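Local coordinates for protein inositol-1,4,5-trisphosphate 5-phosphatase 1 (Schizosaccharomyces pombe, PDB 1I9Z) that removes the 5-phosphate from soluble and lipid inositol phosphates through its catalytic domain, controlling phosphoinositide levels in membrane trafficking and signalling, at residues F208-S213 and Y234-K239; F250-I255 and R284-G289. All coordinates share one frame; numbering follows the deposited sequence.

Contact 1: F208-S213 and Y234-K239; sequences FNYRIS and YDQLNK. With 2IP (D-myo-inositol-1,4-bisphosphate), chain C.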
ATOM      1  N   PHE A 208      11.207  -3.683  -1.199  1.00 12.29           N
ATOM      2  CA  PHE A 208      12.004  -2.924  -0.227  1.00 14.55           C
ATOM      3  C   PHE A 208      13.432  -3.452  -0.184  1.00 16.23           C
ATOM      4  O   PHE A 208      14.317  -2.833   0.398  1.00 14.12           O
ATOM      5  CB  PHE A 208      11.356  -2.951   1.187  1.00 13.32           C
ATOM      6  CG  PHE A 208      10.004  -2.312   1.274  1.00 14.23           C
ATOM      7  CD1 PHE A 208       9.559  -1.393   0.302  1.00 12.82           C
ATOM      8  CD2 PHE A 208       9.184  -2.542   2.406  1.00 15.85           C
ATOM      9  CE1 PHE A 208       8.364  -0.713   0.465  1.00 13.90           C
ATOM     10  CE2 PHE A 208       7.999  -1.878   2.572  1.00 15.41           C
ATOM     11  CZ  PHE A 208       7.577  -0.948   1.604  1.00 13.83           C
ATOM     12  N   ASN A 209      13.657  -4.648  -0.756  1.00 14.99           N
ATOM     13  CA  ASN A 209      14.989  -5.202  -0.887  1.00 14.54           C
ATOM     14  C   ASN A 209      15.680  -5.708   0.354  1.00 14.92           C
ATOM     15  O   ASN A 209      16.842  -6.077   0.281  1.00 16.46           O
ATOM     16  CB  ASN A 209      15.951  -4.241  -1.645  1.00 15.95           C
ATOM     17  CG  ASN A 209      16.302  -4.738  -3.098  1.00 15.28           C
ATOM     18  OD1 ASN A 209      16.535  -5.919  -3.318  1.00 16.99           O
ATOM     19  ND2 ASN A 209      16.292  -3.809  -4.090  1.00 16.41           N
ATOM     20  N   TYR A 210      14.956  -5.757   1.473  1.00 13.63           N
ATOM     21  CA  TYR A 210      15.542  -6.288   2.698  1.00 13.33           C
ATOM     22  C   TYR A 210      15.735  -7.775   2.541  1.00 14.30           C
ATOM     23  O   TYR A 210      14.887  -8.488   1.914  1.00 12.92           O
ATOM     24  CB  TYR A 210      14.680  -5.974   3.891  1.00 12.36           C
ATOM     25  CG  TYR A 210      14.756  -4.500   4.308  1.00 14.99           C
ATOM     26  CD1 TYR A 210      13.842  -3.564   3.815  1.00 14.95           C
ATOM     27  CD2 TYR A 210      15.716  -4.068   5.234  1.00 17.50           C
ATOM     28  CE1 TYR A 210      13.861  -2.232   4.232  1.00 13.98           C
ATOM     29  CE2 TYR A 210      15.761  -2.729   5.632  1.00 16.93           C
ATOM     30  CZ  TYR A 210      14.803  -1.822   5.113  1.00 15.55           C
ATOM     31  OH  TYR A 210      14.835  -0.529   5.525  1.00 17.45           O
ATOM     32  N   ARG A 211      16.811  -8.271   3.158  1.00 14.29           N
ATOM     33  CA  ARG A 211      17.255  -9.674   2.936  1.00 14.74           C
ATOM     34  C   ARG A 211      17.257 -10.553   4.197  1.00 15.44           C
ATOM     35  O   ARG A 211      16.974 -10.078   5.329  1.00 16.09           O
ATOM     36  CB  ARG A 211      18.681  -9.668   2.349  1.00 16.17           C
ATOM     37  CG  ARG A 211      18.881  -8.761   1.096  1.00 18.48           C
ATOM     38  CD  ARG A 211      17.926  -9.145  -0.048  1.00 17.91           C
ATOM     39  NE  ARG A 211      18.058  -8.199  -1.164  1.00 20.95           N
ATOM     40  CZ  ARG A 211      18.949  -8.332  -2.153  1.00 21.82           C
ATOM     41  NH1 ARG A 211      19.775  -9.382  -2.162  1.00 18.44           N
ATOM     42  NH2 ARG A 211      19.055  -7.372  -3.095  1.00 22.19           N
ATOM     43  N   ILE A 212      17.465 -11.868   3.979  1.00 15.91           N
ATOM     44  CA  ILE A 212      17.565 -12.791   5.145  1.00 15.74           C
ATOM     45  C   ILE A 212      19.081 -12.895   5.366  1.00 14.61           C
ATOM     46  O   ILE A 212      19.840 -13.308   4.465  1.00 15.49           O
ATOM     47  CB  ILE A 212      16.969 -14.167   4.790  1.00 14.03           C
ATOM     48  CG1 ILE A 212      15.446 -14.007   4.570  1.00 13.44           C
ATOM     49  CG2 ILE A 212      17.255 -15.189   5.912  1.00 15.10           C
ATOM     50  CD1 ILE A 212      14.883 -15.288   3.969  1.00 14.69           C
ATOM     51  N   SER A 213      19.545 -12.581   6.598  1.00 15.79           N
ATOM     52  CA  SER A 213      20.973 -12.564   6.838  1.00 16.40           C
ATOM     53  C   SER A 213      21.613 -13.932   7.141  1.00 18.70           C
ATOM     54  O   SER A 213      22.286 -14.096   8.193  1.00 17.50           O
ATOM     55  CB  SER A 213      21.288 -11.551   7.998  1.00 20.58           C
ATOM     56  OG  SER A 213      20.522 -10.359   7.788  1.00 27.58           O
ATOM     57  N   TYR A 234      15.855 -13.980  10.885  1.00 14.91           N
ATOM     58  CA  TYR A 234      16.993 -13.344  10.300  1.00 15.30           C
ATOM     59  C   TYR A 234      16.594 -12.315   9.226  1.00 14.93           C
ATOM     60  O   TYR A 234      17.462 -11.827   8.515  1.00 15.44           O
ATOM     61  CB  TYR A 234      17.857 -14.377   9.654  1.00 16.52           C
ATOM     62  CG  TYR A 234      18.568 -15.170  10.743  1.00 18.99           C
ATOM     63  CD1 TYR A 234      17.976 -16.264  11.340  1.00 20.54           C
ATOM     64  CD2 TYR A 234      19.784 -14.713  11.225  1.00 21.79           C
ATOM     65  CE1 TYR A 234      18.625 -16.946  12.473  1.00 21.24           C
ATOM     66  CE2 TYR A 234      20.416 -15.358  12.320  1.00 23.87           C
ATOM     67  CZ  TYR A 234      19.808 -16.463  12.912  1.00 24.47           C
ATOM     68  OH  TYR A 234      20.453 -17.010  13.990  1.00 26.81           O
ATOM     69  N   ASP A 235      15.313 -12.011   9.132  1.00 14.18           N
ATOM     70  CA  ASP A 235      14.867 -11.020   8.116  1.00 14.40           C
ATOM     71  C   ASP A 235      15.252  -9.618   8.562  1.00 14.94           C
ATOM     72  O   ASP A 235      14.921  -9.203   9.696  1.00 16.42           O
ATOM     73  CB  ASP A 235      13.363 -11.113   7.935  1.00 17.14           C
ATOM     74  CG  ASP A 235      12.805  -9.985   7.076  1.00 18.78           C
ATOM     75  OD1 ASP A 235      13.097  -9.974   5.875  1.00 19.67           O
ATOM     76  OD2 ASP A 235      12.075  -9.145   7.615  1.00 17.73           O
ATOM     77  N   GLN A 236      15.956  -8.896   7.684  1.00 15.94           N
ATOM     78  CA  GLN A 236      16.399  -7.504   8.016  1.00 17.28           C
ATOM     79  C   GLN A 236      15.253  -6.530   8.207  1.00 16.87           C
ATOM     80  O   GLN A 236      15.307  -5.679   9.080  1.00 17.56           O
ATOM     81  CB  GLN A 236      17.307  -6.979   6.906  1.00 16.87           C
ATOM     82  CG  GLN A 236      18.665  -7.726   6.829  1.00 18.91           C
ATOM     83  CD  GLN A 236      19.358  -7.372   5.567  1.00 19.54           C
ATOM     84  OE1 GLN A 236      18.763  -6.701   4.698  1.00 18.68           O
ATOM     85  NE2 GLN A 236      20.618  -7.798   5.422  1.00 20.96           N
ATOM     86  N   LEU A 237      14.170  -6.642   7.432  1.00 15.88           N
ATOM     87  CA  LEU A 237      13.109  -5.674   7.640  1.00 15.99           C
ATOM     88  C   LEU A 237      12.453  -5.801   9.050  1.00 18.23           C
ATOM     89  O   LEU A 237      12.225  -4.779   9.744  1.00 17.14           O
ATOM     90  CB  LEU A 237      12.024  -5.806   6.563  1.00 15.28           C
ATOM     91  CG  LEU A 237      10.852  -4.789   6.772  1.00 14.87           C
ATOM     92  CD1 LEU A 237      11.386  -3.341   6.702  1.00 15.98           C
ATOM     93  CD2 LEU A 237       9.781  -4.924   5.691  1.00 16.60           C
ATOM     94  N   ASN A 238      12.132  -7.044   9.447  1.00 17.76           N
ATOM     95  CA  ASN A 238      11.553  -7.301  10.766  1.00 18.84           C
ATOM     96  C   ASN A 238      12.465  -6.729  11.846  1.00 18.12           C
ATOM     97  O   ASN A 238      11.980  -6.077  12.830  1.00 20.99           O
ATOM     98  CB  ASN A 238      11.395  -8.813  10.977  1.00 19.29           C
ATOM     99  CG  ASN A 238      10.939  -9.171  12.419  1.00 20.97           C
ATOM    100  OD1 ASN A 238       9.855  -8.829  12.842  1.00 22.77           O
ATOM    101  ND2 ASN A 238      11.788  -9.861  13.131  1.00 24.78           N
ATOM    102  N   LYS A 239      13.757  -6.949  11.668  1.00 19.38           N
ATOM    103  CA  LYS A 239      14.755  -6.513  12.668  1.00 20.70           C
ATOM    104  C   LYS A 239      14.735  -5.005  12.787  1.00 21.91           C
ATOM    105  O   LYS A 239      14.672  -4.509  13.916  1.00 19.95           O
ATOM    106  CB  LYS A 239      16.170  -7.010  12.325  1.00 21.20           C
ATOM    107  CG  LYS A 239      17.291  -6.692  13.369  1.00 29.14           C
ATOM    108  CD  LYS A 239      18.666  -7.214  12.798  1.00 33.60           C
ATOM    109  CE  LYS A 239      19.930  -6.929  13.630  1.00 38.61           C
ATOM    110  NZ  LYS A 239      21.200  -6.875  12.733  1.00 41.46           N
TER
HETATM  111  C1  2IP C 302      23.901  -7.366  -5.001  0.50 57.15           C
HETATM  112  C2  2IP C 302      23.717  -6.671  -6.374  0.50 56.44           C
HETATM  113  C3  2IP C 302      22.936  -7.575  -7.386  0.50 55.74           C
HETATM  114  C4  2IP C 302      21.572  -8.080  -6.845  0.50 55.30           C
HETATM  115  C5  2IP C 302      21.859  -8.876  -5.553  0.50 56.01           C
HETATM  116  C6  2IP C 302      22.562  -8.007  -4.467  0.50 56.48           C
HETATM  117  O1  2IP C 302      25.078  -7.692  -4.311  0.50 59.22           O
HETATM  118  O2  2IP C 302      22.998  -5.472  -6.269  0.50 55.17           O
HETATM  119  O3  2IP C 302      22.666  -6.870  -8.562  0.50 56.00           O
HETATM  120  O4  2IP C 302      20.947  -8.937  -7.856  0.50 53.37           O
HETATM  121  O5  2IP C 302      20.644  -9.380  -4.999  0.50 55.20           O
HETATM  122  O6  2IP C 302      22.745  -8.945  -3.415  0.50 55.61           O
HETATM  123  P4  2IP C 302      19.610  -8.585  -8.607  0.50 51.58           P
HETATM  124  O41 2IP C 302      18.552  -8.238  -7.495  0.50 52.69           O
HETATM  125  O42 2IP C 302      19.167  -9.730  -9.401  0.50 50.04           O
HETATM  126  O43 2IP C 302      20.029  -7.388  -9.480  0.50 51.76           O
HETATM  127  P1  2IP C 302      25.751  -7.124  -3.092  0.50 59.45           P
HETATM  128  O11 2IP C 302      27.196  -6.908  -3.576  0.50 61.20           O
HETATM  129  O12 2IP C 302      25.237  -5.849  -2.470  0.50 60.96           O
HETATM  130  O13 2IP C 302      25.794  -8.297  -2.106  0.50 60.76           O
HETATM  131  O   HOH W   1      14.109 -10.770   3.408  1.00 15.61           O
HETATM  132  O   HOH W   2      19.005  -9.945  10.176  1.00 30.28           O
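Arg211, in the inositol bisphosphate pocket of this DNase I-like phosphatase domain, is held at its backbone by Gln236 in the first turn of helix 236-242. The Gln236 amide accepts from Arg211 N through OE1 (2.9 Å), the donor standing well above the carbonyl plane, while Gln236 N donates to Arg211 O at 2.8 Å in a nearly straight bond. Backbone and side chain of one glutamine thus clamp both polar atoms of the Arg211 backbone. Two residues on, Ser213 N donates to Tyr234 O, closing a single bridge between Ile212 and Asp235.

Asp235 N-caps the helix: its OD2 accepts from Asn238 N (2.8 Å) and also pairs with Arg284, while a water links OD1 to Tyr210 O. Beside the cap, Leu237 lays CD1 over one face of the Tyr210 ring, 3.9 Å from its centroid, and turns CD2 to the edge of Phe208. Gln236 CB touches the Tyr210 edge instead, and the phenol OH beyond is bonded to Asp178.

From this base the Arg211 chain bends at chi2 (-57°), leading its guanidinium away from the helix. NE and NH2 grip Asn209 side-on, at its backbone O and OD1, which should limit rotation of the group. NH1 is then placed to donate to the ligand hydroxyls, 3.0 Å to O5 and 3.3 Å to O6 of the inositol bisphosphate.

Contact 2: F250-I255 and R284-G289; sequences FSELPI and RILYRG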
ATOM      1  N   PHE A 250       3.887   1.081  11.406  1.00 20.24           N
ATOM      2  CA  PHE A 250       3.371   0.236  10.345  1.00 17.94           C
ATOM      3  C   PHE A 250       3.348  -1.218  10.819  1.00 19.31           C
ATOM      4  O   PHE A 250       4.216  -1.653  11.590  1.00 18.48           O
ATOM      5  CB  PHE A 250       4.256   0.242   9.084  1.00 17.01           C
ATOM      6  CG  PHE A 250       4.038   1.439   8.211  1.00 16.53           C
ATOM      7  CD1 PHE A 250       4.664   2.662   8.545  1.00 18.73           C
ATOM      8  CD2 PHE A 250       3.162   1.350   7.097  1.00 18.64           C
ATOM      9  CE1 PHE A 250       4.428   3.810   7.768  1.00 20.61           C
ATOM     10  CE2 PHE A 250       2.911   2.483   6.285  1.00 19.00           C
ATOM     11  CZ  PHE A 250       3.536   3.700   6.613  1.00 19.65           C
ATOM     12  N   SER A 251       2.378  -1.972  10.335  1.00 18.09           N
ATOM     13  CA  SER A 251       2.278  -3.374  10.676  1.00 20.63           C
ATOM     14  C   SER A 251       2.401  -4.213   9.430  1.00 21.54           C
ATOM     15  O   SER A 251       2.186  -3.704   8.321  1.00 22.61           O
ATOM     16  CB  SER A 251       0.919  -3.678  11.340  1.00 21.94           C
ATOM     17  OG  SER A 251       0.835  -2.971  12.600  1.00 23.01           O
ATOM     18  N   GLU A 252       2.802  -5.476   9.626  1.00 19.59           N
ATOM     19  CA  GLU A 252       2.869  -6.435   8.533  1.00 18.09           C
ATOM     20  C   GLU A 252       2.173  -7.672   9.049  1.00 21.25           C
ATOM     21  O   GLU A 252       2.346  -8.010  10.249  1.00 19.76           O
ATOM     22  CB  GLU A 252       4.318  -6.785   8.176  1.00 17.58           C
ATOM     23  CG  GLU A 252       4.415  -7.692   6.945  1.00 18.43           C
ATOM     24  CD  GLU A 252       5.831  -8.044   6.583  1.00 17.84           C
ATOM     25  OE1 GLU A 252       6.690  -8.221   7.497  1.00 16.44           O
ATOM     26  OE2 GLU A 252       6.105  -8.212   5.377  1.00 17.85           O
ATOM     27  N   LEU A 253       1.343  -8.306   8.217  1.00 18.50           N
ATOM     28  CA  LEU A 253       0.737  -9.557   8.634  1.00 19.75           C
ATOM     29  C   LEU A 253       1.873 -10.564   8.655  1.00 18.98           C
ATOM     30  O   LEU A 253       2.905 -10.379   8.026  1.00 17.36           O
ATOM     31  CB  LEU A 253      -0.295 -10.051   7.599  1.00 20.83           C
ATOM     32  CG  LEU A 253      -1.760 -10.055   8.012  1.00 25.75           C
ATOM     33  CD1 LEU A 253      -2.007  -8.993   8.997  1.00 28.68           C
ATOM     34  CD2 LEU A 253      -2.696 -10.068   6.802  1.00 23.92           C
ATOM     35  N   PRO A 254       1.696 -11.660   9.425  1.00 20.03           N
ATOM     36  CA  PRO A 254       2.693 -12.723   9.515  1.00 19.06           C
ATOM     37  C   PRO A 254       2.877 -13.276   8.085  1.00 18.63           C
ATOM     38  O   PRO A 254       1.888 -13.421   7.344  1.00 17.82           O
ATOM     39  CB  PRO A 254       2.006 -13.805  10.375  1.00 20.25           C
ATOM     40  CG  PRO A 254       1.123 -12.997  11.321  1.00 23.24           C
ATOM     41  CD  PRO A 254       0.560 -11.878  10.367  1.00 21.21           C
ATOM     42  N   ILE A 255       4.123 -13.584   7.721  1.00 18.18           N
ATOM     43  CA  ILE A 255       4.433 -14.126   6.399  1.00 18.34           C
ATOM     44  C   ILE A 255       4.377 -15.635   6.453  1.00 20.23           C
ATOM     45  O   ILE A 255       5.096 -16.266   7.271  1.00 19.29           O
ATOM     46  CB  ILE A 255       5.842 -13.654   5.944  1.00 18.91           C
ATOM     47  CG1 ILE A 255       5.792 -12.134   5.711  1.00 19.26           C
ATOM     48  CG2 ILE A 255       6.334 -14.424   4.712  1.00 17.87           C
ATOM     49  CD1 ILE A 255       7.183 -11.556   5.526  1.00 19.05           C
ATOM     50  N   ARG A 284       7.221  -6.649  -0.040  1.00 13.79           N
ATOM     51  CA  ARG A 284       6.439  -6.540   1.226  1.00 12.02           C
ATOM     52  C   ARG A 284       5.326  -5.552   1.118  1.00 13.19           C
ATOM     53  O   ARG A 284       5.367  -4.616   0.280  1.00 13.56           O
ATOM     54  CB  ARG A 284       7.418  -6.093   2.342  1.00 13.11           C
ATOM     55  CG  ARG A 284       8.746  -6.910   2.361  1.00 14.34           C
ATOM     56  CD  ARG A 284       8.561  -8.306   2.952  1.00 14.59           C
ATOM     57  NE  ARG A 284       8.583  -8.378   4.428  1.00 14.80           N
ATOM     58  CZ  ARG A 284       9.707  -8.589   5.136  1.00 16.94           C
ATOM     59  NH1 ARG A 284       9.634  -8.649   6.461  1.00 15.15           N
ATOM     60  NH2 ARG A 284      10.904  -8.739   4.542  1.00 15.66           N
ATOM     61  N   ILE A 285       4.302  -5.745   1.939  1.00 12.62           N
ATOM     62  CA  ILE A 285       3.187  -4.775   1.997  1.00 12.30           C
ATOM     63  C   ILE A 285       2.989  -4.486   3.475  1.00 13.91           C
ATOM     64  O   ILE A 285       2.794  -5.418   4.240  1.00 15.04           O
ATOM     65  CB  ILE A 285       1.915  -5.355   1.369  1.00 12.71           C
ATOM     66  CG1 ILE A 285       2.174  -5.609  -0.121  1.00 12.72           C
ATOM     67  CG2 ILE A 285       0.703  -4.408   1.483  1.00 10.87           C
ATOM     68  CD1 ILE A 285       1.033  -6.598  -0.730  1.00 14.17           C
ATOM     69  N   LEU A 286       3.075  -3.209   3.846  1.00 15.11           N
ATOM     70  CA  LEU A 286       2.934  -2.741   5.239  1.00 17.44           C
ATOM     71  C   LEU A 286       1.796  -1.709   5.308  1.00 18.22           C
ATOM     72  O   LEU A 286       1.561  -1.002   4.306  1.00 17.11           O
ATOM     73  CB  LEU A 286       4.213  -2.017   5.696  1.00 17.15           C
ATOM     74  CG  LEU A 286       5.497  -2.834   5.474  1.00 17.45           C
ATOM     75  CD1 LEU A 286       6.662  -1.902   5.901  1.00 17.46           C
ATOM     76  CD2 LEU A 286       5.498  -4.173   6.265  1.00 16.62           C
ATOM     77  N   TYR A 287       1.093  -1.594   6.460  1.00 16.45           N
ATOM     78  CA  TYR A 287      -0.001  -0.628   6.502  1.00 18.46           C
ATOM     79  C   TYR A 287       0.029   0.107   7.822  1.00 20.14           C
ATOM     80  O   TYR A 287       0.565  -0.399   8.851  1.00 21.69           O
ATOM     81  CB  TYR A 287      -1.376  -1.308   6.311  1.00 18.73           C
ATOM     82  CG  TYR A 287      -1.780  -2.232   7.476  1.00 22.21           C
ATOM     83  CD1 TYR A 287      -2.548  -1.748   8.544  1.00 22.70           C
ATOM     84  CD2 TYR A 287      -1.381  -3.551   7.503  1.00 20.73           C
ATOM     85  CE1 TYR A 287      -2.901  -2.588   9.626  1.00 25.43           C
ATOM     86  CE2 TYR A 287      -1.716  -4.403   8.570  1.00 23.72           C
ATOM     87  CZ  TYR A 287      -2.483  -3.887   9.631  1.00 25.56           C
ATOM     88  OH  TYR A 287      -2.790  -4.707  10.695  1.00 28.01           O
ATOM     89  N   ARG A 288      -0.527   1.298   7.787  1.00 19.40           N
ATOM     90  CA  ARG A 288      -0.530   2.109   8.977  1.00 23.23           C
ATOM     91  C   ARG A 288      -1.937   2.670   9.091  1.00 23.24           C
ATOM     92  O   ARG A 288      -2.526   3.115   8.088  1.00 22.44           O
ATOM     93  CB  ARG A 288       0.507   3.207   8.868  1.00 24.09           C
ATOM     94  CG  ARG A 288       0.560   3.988  10.148  1.00 28.10           C
ATOM     95  CD  ARG A 288       1.015   5.400  10.019  1.00 34.43           C
ATOM     96  NE  ARG A 288       2.402   5.563  10.391  1.00 39.02           N
ATOM     97  CZ  ARG A 288       2.920   6.624  11.024  1.00 39.37           C
ATOM     98  NH1 ARG A 288       2.160   7.661  11.399  1.00 42.34           N
ATOM     99  NH2 ARG A 288       4.226   6.663  11.243  1.00 35.24           N
ATOM    100  N   GLY A 289      -2.496   2.625  10.299  1.00 23.64           N
ATOM    101  CA  GLY A 289      -3.859   3.093  10.482  1.00 23.22           C
ATOM    102  C   GLY A 289      -4.767   1.897  10.674  1.00 24.99           C
ATOM    103  O   GLY A 289      -4.330   0.717  10.493  1.00 25.35           O
TER
HETATM  104  O   HOH W   3       1.225  -7.373   5.347  1.00 14.76           O
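Glu252 points its CG opposite the backbone N (chi1 -175°) and runs on extended toward Arg284, whose own chain folds back at chi2 and chi3 (-76° and -82°) to meet it. They join at an antiparallel pairing between the 250-255 segment and edge strand 283-288 of the five-stranded sheet, on the side away from strand 201-205. The carboxylate and guanidinium lie nearly coplanar, and the arginine grips side-on: NE to OE2 at 2.7 Å, NH1 to OE1 at 3.2 Å, each oxygen using its syn lone pair. Ile255 CD1 lies over one face of the guanidinium, and Tyr296 OH gives OE2 a second partner. Replacing Glu252 by alanine removes the carboxylate, which would probably leave Arg284 NE without its mate in this pairing and the Tyr296 hydroxyl short of a partner.

Ser251 and Tyr287 form the hydrogen-bonded pair of the bridge, Ser251 N to Tyr287 O at 2.8 Å and Tyr287 N to Ser251 O at 3.0 Å. Past Glu252 the direct pairing gives way to a water that joins Leu253 N to Ile285 O. Side chains pack around this single bridge. Leu286 CD2 meets Glu252 CB at 3.4 Å, and Ser251 CB sits over a face of the Tyr287 ring. At the other end Arg288, its NH2 bonded to Pro248 O, sets its CB squarely over the centre of the Phe250 ring, 3.6 Å from the centroid.

In the fold
Contact 1 closes along the chain before contact 2 opens, and their centres lie 14 Å apart, yet they share a direct joint. Arg284 NH1 of contact 2 forms a salt bridge at 2.7 Å with Asp235 OD2 of contact 1, so one guanidinium ties the helix cap to the carboxylate of Glu252. Packing backs it up: Phe208 CE2 meets Leu286 CD1 at 3.6 Å, and Leu237 CD2 rests 3.7 Å from the guanidinium carbon CZ of Arg284. Contact 1 reaches the ligand itself, with the Arg211 side chain about 9 Å from the calcium ion. Contact 2 stands further back, the Arg284 side chain being about 14 Å from the inositol bisphosphate.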